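4-hydroxybenzoyl-CoA thioesterase (Bacillus halodurans, PDB 5WH9) probably hydrolyses the thioester bond of gentisyl-coenzyme A, as a hotdog-fold member of the 4-hydroxybenzoyl-CoA thioesterase family. Local coordinates at residues 68-79 with 90-101. Residues are numbered along the deposited sequence; the frame is centred on the assembly and turned at random.
Sequences LLFADHVFIRTS and LEHHFIKQGRVI
An antiparallel beta hairpin of the hotdog sheet joins Phe75, Arg77 and Ser79 to Ile95, His93 and Glu91 as hydrogen-bonded pairs. Ile95 N gives its hydrogen to Phe75 O at 2.8 Å, almost straight (170°). On the face of the sheet that carries Phe75, Arg77 and Ile95, Ile95 CB sits over the Phe75 ring, 3.8 Å from its centroid. Phe75 CG lies between its backbone N and carbonyl carbon (chi1 69°), which swings the ring across to Ile95. Ile95 CD1 reaches on to Arg77 CG at 3.7 Å. The other face of the sheet packs on helix 25-40, the central helix that a hotdog sheet wraps. Here Ile76 and Phe94 lie side by side: Ile76 CG1 is over the ring of Phe94, and Ile76 CD1 is 3.5 Å from Phe94 CE2. Just before strand 73-79, a type II turn from Leu69 to Asp72 carries a salt bridge, with Lys96 NZ 2.9 Å from Asp72 OD2. Leu69 N donates to Asp72 OD2 from the opposite face of the carboxylate, at 2.8 Å. An asparagine at Asp72 would probably leave the Lys96 ammonium without its countercharge. Lys96 NZ also bonds to Pro67 O, while Lys96 CD packs on Leu68 CD2.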
ATOM      1  N   LEU B  68     -12.515  -6.182  10.311  1.00 23.84           N
ATOM      2  CA  LEU B  68     -11.573  -5.362  11.051  1.00 18.55           C
ATOM      3  C   LEU B  68     -11.812  -3.917  10.631  1.00 19.24           C
ATOM      4  O   LEU B  68     -12.113  -3.642   9.473  1.00 11.93           O
ATOM      5  CB  LEU B  68     -10.142  -5.779  10.735  1.00 16.80           C
ATOM      6  CG  LEU B  68      -9.694  -7.180  11.158  1.00 19.63           C
ATOM      7  CD1 LEU B  68      -8.293  -7.537  10.660  1.00 21.91           C
ATOM      8  CD2 LEU B  68      -9.790  -7.350  12.676  1.00 16.98           C
ATOM      9  N   LEU B  69     -11.667  -3.345  11.739  1.00 31.07           N
ATOM     10  CA  LEU B  69     -12.002  -1.932  11.690  1.00 25.74           C
ATOM     11  C   LEU B  69     -10.804  -1.100  12.103  1.00 28.33           C
ATOM     12  O   LEU B  69      -9.871  -1.605  12.723  1.00 31.49           O
ATOM     13  CB  LEU B  69     -13.186  -1.627  12.599  1.00 28.06           C
ATOM     14  CG  LEU B  69     -14.505  -2.381  12.410  1.00 31.02           C
ATOM     15  CD1 LEU B  69     -15.490  -1.989  13.524  1.00 29.85           C
ATOM     16  CD2 LEU B  69     -15.110  -2.103  11.048  1.00 25.83           C
ATOM     17  N   PHE B  70     -10.830   0.176  11.746  1.00 20.42           N
ATOM     18  CA  PHE B  70      -9.770   1.093  12.145  1.00 21.45           C
ATOM     19  C   PHE B  70      -9.532   1.075  13.660  1.00 18.89           C
ATOM     20  O   PHE B  70     -10.464   1.194  14.459  1.00 22.19           O
ATOM     21  CB  PHE B  70     -10.080   2.505  11.641  1.00 19.23           C
ATOM     22  CG  PHE B  70      -9.163   3.563  12.182  1.00 18.43           C
ATOM     23  CD1 PHE B  70      -7.808   3.338  12.295  1.00 19.45           C
ATOM     24  CD2 PHE B  70      -9.666   4.792  12.578  1.00 20.49           C
ATOM     25  CE1 PHE B  70      -6.974   4.317  12.791  1.00 20.30           C
ATOM     26  CE2 PHE B  70      -8.844   5.763  13.070  1.00 17.76           C
ATOM     27  CZ  PHE B  70      -7.499   5.534  13.176  1.00 20.73           C
ATOM     28  N   ALA B  71      -8.267   0.883  14.029  1.00 21.83           N
ATOM     29  CA  ALA B  71      -7.787   0.932  15.417  1.00 19.63           C
ATOM     30  C   ALA B  71      -7.948  -0.381  16.148  1.00 16.15           C
ATOM     31  O   ALA B  71      -7.535  -0.504  17.294  1.00 19.23           O
ATOM     32  CB  ALA B  71      -8.419   2.089  16.220  1.00 15.96           C
ATOM     33  N   ASP B  72      -8.533  -1.371  15.490  1.00 16.94           N
ATOM     34  CA  ASP B  72      -8.612  -2.688  16.100  1.00 17.34           C
ATOM     35  C   ASP B  72      -7.223  -3.153  16.519  1.00 15.96           C
ATOM     36  O   ASP B  72      -6.250  -2.923  15.798  1.00 13.81           O
ATOM     37  CB  ASP B  72      -9.240  -3.704  15.151  1.00 18.93           C
ATOM     38  CG  ASP B  72     -10.737  -3.682  15.207  1.00 22.13           C
ATOM     39  OD1 ASP B  72     -11.260  -2.996  16.114  1.00 20.24           O
ATOM     40  OD2 ASP B  72     -11.381  -4.345  14.359  1.00 21.05           O
ATOM     41  N   HIS B  73      -7.138  -3.753  17.706  1.00 18.13           N
ATOM     42  CA  HIS B  73      -5.933  -4.455  18.138  1.00 22.88           C
ATOM     43  C   HIS B  73      -6.119  -5.886  17.678  1.00 20.29           C
ATOM     44  O   HIS B  73      -7.204  -6.449  17.825  1.00 16.02           O
ATOM     45  CB  HIS B  73      -5.798  -4.457  19.660  1.00 19.53           C
ATOM     46  CG  HIS B  73      -5.706  -3.092  20.266  1.00 32.66           C
ATOM     47  ND1 HIS B  73      -4.540  -2.602  20.817  1.00 39.43           N
ATOM     48  CD2 HIS B  73      -6.637  -2.122  20.429  1.00 31.65           C
ATOM     49  CE1 HIS B  73      -4.757  -1.386  21.287  1.00 43.58           C
ATOM     50  NE2 HIS B  73      -6.021  -1.071  21.062  1.00 40.66           N
ATOM     51  N   VAL B  74      -5.075  -6.485  17.121  1.00 11.83           N
ATOM     52  CA  VAL B  74      -5.225  -7.808  16.543  1.00 14.47           C
ATOM     53  C   VAL B  74      -3.936  -8.523  16.769  1.00 10.04           C
ATOM     54  O   VAL B  74      -2.883  -7.894  16.910  1.00 16.78           O
ATOM     55  CB  VAL B  74      -5.516  -7.726  14.995  1.00 13.91           C
ATOM     56  CG1 VAL B  74      -5.997  -9.059  14.454  1.00 15.02           C
ATOM     57  CG2 VAL B  74      -6.546  -6.657  14.694  1.00  9.55           C
ATOM     58  N   PHE B  75      -4.000  -9.840  16.819  1.00 13.57           N
ATOM     59  CA  PHE B  75      -2.774 -10.621  16.735  1.00 18.35           C
ATOM     60  C   PHE B  75      -2.988 -11.864  15.863  1.00 14.48           C
ATOM     61  O   PHE B  75      -4.118 -12.290  15.624  1.00 15.12           O
ATOM     62  CB  PHE B  75      -2.192 -10.934  18.121  1.00 17.78           C
ATOM     63  CG  PHE B  75      -3.014 -11.908  18.945  1.00 22.20           C
ATOM     64  CD1 PHE B  75      -2.860 -13.280  18.779  1.00 18.89           C
ATOM     65  CD2 PHE B  75      -3.903 -11.449  19.911  1.00 20.39           C
ATOM     66  CE1 PHE B  75      -3.592 -14.185  19.546  1.00 25.61           C
ATOM     67  CE2 PHE B  75      -4.645 -12.344  20.687  1.00 24.01           C
ATOM     68  CZ  PHE B  75      -4.491 -13.722  20.502  1.00 25.56           C
ATOM     69  N   ILE B  76      -1.904 -12.394  15.324  1.00  7.14           N
ATOM     70  CA  ILE B  76      -2.008 -13.572  14.498  1.00 13.72           C
ATOM     71  C   ILE B  76      -1.315 -14.726  15.194  1.00 10.89           C
ATOM     72  O   ILE B  76      -0.208 -14.566  15.698  1.00  9.98           O
ATOM     73  CB  ILE B  76      -1.351 -13.368  13.119  1.00  7.80           C
ATOM     74  CG1 ILE B  76      -2.183 -12.415  12.260  1.00 10.15           C
ATOM     75  CG2 ILE B  76      -1.202 -14.701  12.434  1.00  7.40           C
ATOM     76  CD1 ILE B  76      -1.492 -11.963  10.956  1.00  5.66           C
ATOM     77  N   ARG B  77      -1.962 -15.884  15.215  1.00 25.83           N
ATOM     78  CA  ARG B  77      -1.337 -17.108  15.712  1.00 26.56           C
ATOM     79  C   ARG B  77      -0.817 -17.908  14.532  1.00 28.06           C
ATOM     80  O   ARG B  77      -1.602 -18.357  13.690  1.00 23.97           O
ATOM     81  CB  ARG B  77      -2.342 -17.973  16.481  1.00 32.02           C
ATOM     82  CG  ARG B  77      -2.712 -17.463  17.853  1.00 37.44           C
ATOM     83  CD  ARG B  77      -3.143 -18.605  18.795  1.00 38.79           C
ATOM     84  NE  ARG B  77      -3.568 -18.065  20.080  1.00 38.70           N
ATOM     85  CZ  ARG B  77      -4.832 -17.819  20.415  1.00 42.09           C
ATOM     86  NH1 ARG B  77      -5.822 -18.110  19.579  1.00 32.57           N
ATOM     87  NH2 ARG B  77      -5.108 -17.297  21.605  1.00 44.11           N
ATOM     88  N   THR B  78       0.497 -18.101  14.475  1.00 21.08           N
ATOM     89  CA  THR B  78       1.091 -18.808  13.358  1.00 19.10           C
ATOM     90  C   THR B  78       1.600 -20.157  13.806  1.00 22.80           C
ATOM     91  O   THR B  78       2.327 -20.264  14.782  1.00 23.73           O
ATOM     92  CB  THR B  78       2.229 -18.006  12.730  1.00 20.03           C
ATOM     93  OG1 THR B  78       1.729 -16.735  12.305  1.00 19.95           O
ATOM     94  CG2 THR B  78       2.796 -18.729  11.524  1.00 18.05           C
ATOM     95  N   SER B  79       1.182 -21.198  13.105  1.00 25.57           N
ATOM     96  CA  SER B  79       1.725 -22.519  13.342  1.00 27.60           C
ATOM     97  C   SER B  79       2.235 -23.045  12.006  1.00 31.38           C
ATOM     98  O   SER B  79       1.861 -22.525  10.955  1.00 32.92           O
ATOM     99  CB  SER B  79       0.660 -23.429  13.941  1.00 26.63           C
ATOM    100  OG  SER B  79      -0.582 -23.268  13.285  1.00 27.23           O
ATOM    101  N   LEU B  90       2.402 -22.308   6.465  1.00 14.11           N
ATOM    102  CA  LEU B  90       2.100 -21.617   7.708  1.00 14.77           C
ATOM    103  C   LEU B  90       0.602 -21.408   7.816  1.00 12.93           C
ATOM    104  O   LEU B  90      -0.021 -20.884   6.894  1.00  9.32           O
ATOM    105  CB  LEU B  90       2.787 -20.252   7.743  1.00 11.62           C
ATOM    106  CG  LEU B  90       4.313 -20.256   7.751  1.00 18.97           C
ATOM    107  CD1 LEU B  90       4.859 -18.816   7.702  1.00 20.29           C
ATOM    108  CD2 LEU B  90       4.851 -20.997   8.975  1.00 17.66           C
ATOM    109  N   GLU B  91       0.027 -21.815   8.935  1.00 17.08           N
ATOM    110  CA  GLU B  91      -1.340 -21.446   9.242  1.00 18.78           C
ATOM    111  C   GLU B  91      -1.369 -20.149  10.082  1.00 19.70           C
ATOM    112  O   GLU B  91      -0.598 -19.990  11.041  1.00 22.05           O
ATOM    113  CB  GLU B  91      -2.040 -22.586   9.972  1.00 25.14           C
ATOM    114  CG  GLU B  91      -3.569 -22.486   9.940  1.00 32.30           C
ATOM    115  CD  GLU B  91      -4.250 -23.656  10.647  1.00 48.39           C
ATOM    116  OE1 GLU B  91      -4.683 -24.608   9.953  1.00 57.04           O
ATOM    117  OE2 GLU B  91      -4.355 -23.626  11.897  1.00 42.46           O
ATOM    118  N   HIS B  92      -2.241 -19.219   9.706  1.00 14.22           N
ATOM    119  CA  HIS B  92      -2.370 -17.949  10.412  1.00 15.48           C
ATOM    120  C   HIS B  92      -3.805 -17.750  10.819  1.00 19.62           C
ATOM    121  O   HIS B  92      -4.703 -17.849   9.982  1.00 20.98           O
ATOM    122  CB  HIS B  92      -1.974 -16.763   9.526  1.00 13.27           C
ATOM    123  CG  HIS B  92      -0.528 -16.740   9.155  1.00  9.79           C
ATOM    124  ND1 HIS B  92      -0.093 -16.877   7.857  1.00 11.95           N
ATOM    125  CD2 HIS B  92       0.586 -16.612   9.911  1.00 12.67           C
ATOM    126  CE1 HIS B  92       1.226 -16.812   7.824  1.00 13.90           C
ATOM    127  NE2 HIS B  92       1.663 -16.647   9.059  1.00 14.78           N
ATOM    128  N   HIS B  93      -4.012 -17.432  12.094  1.00 21.68           N
ATOM    129  CA  HIS B  93      -5.335 -17.164  12.613  1.00 21.95           C
ATOM    130  C   HIS B  93      -5.386 -15.766  13.210  1.00 19.66           C
ATOM    131  O   HIS B  93      -4.647 -15.457  14.149  1.00 19.37           O
ATOM    132  CB  HIS B  93      -5.687 -18.179  13.694  1.00 23.62           C
ATOM    133  CG  HIS B  93      -5.843 -19.577  13.189  1.00 28.01           C
ATOM    134  ND1 HIS B  93      -6.899 -19.968  12.396  1.00 34.46           N
ATOM    135  CD2 HIS B  93      -5.094 -20.688  13.391  1.00 33.42           C
ATOM    136  CE1 HIS B  93      -6.789 -21.255  12.120  1.00 34.99           C
ATOM    137  NE2 HIS B  93      -5.705 -21.715  12.715  1.00 36.81           N
ATOM    138  N   PHE B  94      -6.269 -14.931  12.674  1.00 10.25           N
ATOM    139  CA  PHE B  94      -6.447 -13.577  13.180  1.00 11.27           C
ATOM    140  C   PHE B  94      -7.354 -13.609  14.382  1.00 15.44           C
ATOM    141  O   PHE B  94      -8.484 -14.138  14.323  1.00 13.69           O
ATOM    142  CB  PHE B  94      -7.038 -12.659  12.108  1.00 10.98           C
ATOM    143  CG  PHE B  94      -6.151 -12.498  10.922  1.00 12.62           C
ATOM    144  CD1 PHE B  94      -5.967 -13.556  10.034  1.00 11.28           C
ATOM    145  CD2 PHE B  94      -5.480 -11.302  10.696  1.00 10.65           C
ATOM    146  CE1 PHE B  94      -5.133 -13.416   8.946  1.00 10.42           C
ATOM    147  CE2 PHE B  94      -4.640 -11.153   9.599  1.00  8.01           C
ATOM    148  CZ  PHE B  94      -4.474 -12.209   8.729  1.00 13.32           C
ATOM    149  N   ILE B  95      -6.839 -13.069  15.482  1.00 21.84           N
ATOM    150  CA  ILE B  95      -7.596 -12.995  16.708  1.00 18.84           C
ATOM    151  C   ILE B  95      -7.900 -11.538  17.065  1.00 17.55           C
ATOM    152  O   ILE B  95      -7.009 -10.708  17.198  1.00 22.11           O
ATOM    153  CB  ILE B  95      -6.887 -13.726  17.871  1.00 25.34           C
ATOM    154  CG1 ILE B  95      -6.953 -15.236  17.669  1.00 25.93           C
ATOM    155  CG2 ILE B  95      -7.571 -13.411  19.201  1.00 23.54           C
ATOM    156  CD1 ILE B  95      -5.852 -15.794  16.854  1.00 27.19           C
ATOM    157  N   LYS B  96      -9.178 -11.241  17.179  1.00  8.66           N
ATOM    158  CA  LYS B  96      -9.642  -9.959  17.659  1.00 14.56           C
ATOM    159  C   LYS B  96     -10.642 -10.206  18.781  1.00 18.17           C
ATOM    160  O   LYS B  96     -11.573 -11.013  18.628  1.00 16.49           O
ATOM    161  CB  LYS B  96     -10.328  -9.197  16.530  1.00 10.60           C
ATOM    162  CG  LYS B  96     -11.241  -8.102  17.011  1.00 12.56           C
ATOM    163  CD  LYS B  96     -11.840  -7.354  15.849  1.00 17.48           C
ATOM    164  CE  LYS B  96     -13.244  -6.869  16.163  1.00 23.48           C
ATOM    165  NZ  LYS B  96     -13.694  -5.848  15.173  1.00 27.57           N
ATOM    166  N   GLN B  97     -10.432  -9.524  19.908  1.00 24.66           N
ATOM    167  CA  GLN B  97     -11.329  -9.617  21.049  1.00 23.71           C
ATOM    168  C   GLN B  97     -11.444 -11.065  21.481  1.00 23.94           C
ATOM    169  O   GLN B  97     -12.525 -11.539  21.808  1.00 24.74           O
ATOM    170  CB  GLN B  97     -12.705  -9.049  20.692  1.00 23.42           C
ATOM    171  CG  GLN B  97     -12.653  -7.601  20.222  1.00 26.42           C
ATOM    172  CD  GLN B  97     -14.031  -7.024  19.955  1.00 32.37           C
ATOM    173  OE1 GLN B  97     -14.961  -7.749  19.605  1.00 32.50           O
ATOM    174  NE2 GLN B  97     -14.171  -5.717  20.131  1.00 30.60           N
ATOM    175  N   GLY B  98     -10.314 -11.763  21.461  1.00 13.32           N
ATOM    176  CA  GLY B  98     -10.255 -13.134  21.920  1.00 16.50           C
ATOM    177  C   GLY B  98     -10.857 -14.158  20.970  1.00 20.66           C
ATOM    178  O   GLY B  98     -10.842 -15.349  21.277  1.00 16.11           O
ATOM    179  N   ARG B  99     -11.346 -13.703  19.813  1.00 35.15           N
ATOM    180  CA  ARG B  99     -11.976 -14.579  18.820  1.00 35.47           C
ATOM    181  C   ARG B  99     -11.273 -14.591  17.459  1.00 33.59           C
ATOM    182  O   ARG B  99     -10.636 -13.606  17.065  1.00 27.30           O
ATOM    183  CB  ARG B  99     -13.429 -14.162  18.610  1.00 39.76           C
ATOM    184  CG  ARG B  99     -14.266 -14.213  19.873  1.00 49.93           C
ATOM    185  CD  ARG B  99     -15.718 -13.892  19.569  1.00 69.10           C
ATOM    186  NE  ARG B  99     -16.137 -14.473  18.294  1.00 86.33           N
ATOM    187  CZ  ARG B  99     -16.406 -13.770  17.195  1.00 82.51           C
ATOM    188  NH1 ARG B  99     -16.321 -12.445  17.207  1.00 76.48           N
ATOM    189  NH2 ARG B  99     -16.772 -14.397  16.084  1.00 78.63           N
ATOM    190  N   VAL B 100     -11.422 -15.702  16.735  1.00 23.08           N
ATOM    191  CA  VAL B 100     -10.897 -15.820  15.371  1.00 23.70           C
ATOM    192  C   VAL B 100     -11.818 -15.152  14.332  1.00 27.22           C
ATOM    193  O   VAL B 100     -12.933 -15.614  14.072  1.00 30.18           O
ATOM    194  CB  VAL B 100     -10.642 -17.293  14.958  1.00 23.63           C
ATOM    195  CG1 VAL B 100     -10.074 -17.341  13.552  1.00 21.71           C
ATOM    196  CG2 VAL B 100      -9.678 -17.980  15.931  1.00 22.91           C
ATOM    197  N   ILE B 101     -11.345 -14.067  13.737  1.00 11.50           N
ATOM    198  CA  ILE B 101     -12.151 -13.324  12.775  1.00 14.56           C
ATOM    199  C   ILE B 101     -11.682 -13.495  11.326  1.00 15.60           C
ATOM    200  O   ILE B 101     -12.246 -12.905  10.407  1.00 17.27           O
ATOM    201  CB  ILE B 101     -12.188 -11.826  13.132  1.00 16.41           C
ATOM    202  CG1 ILE B 101     -10.769 -11.238  13.105  1.00 13.54           C
ATOM    203  CG2 ILE B 101     -12.840 -11.627  14.492  1.00 17.23           C
ATOM    204  CD1 ILE B 101     -10.233 -11.011  11.644  1.00 11.11           C
TER
HETATM  205  O   HOH W   1      -8.581  -7.398  20.054  1.00 24.03           O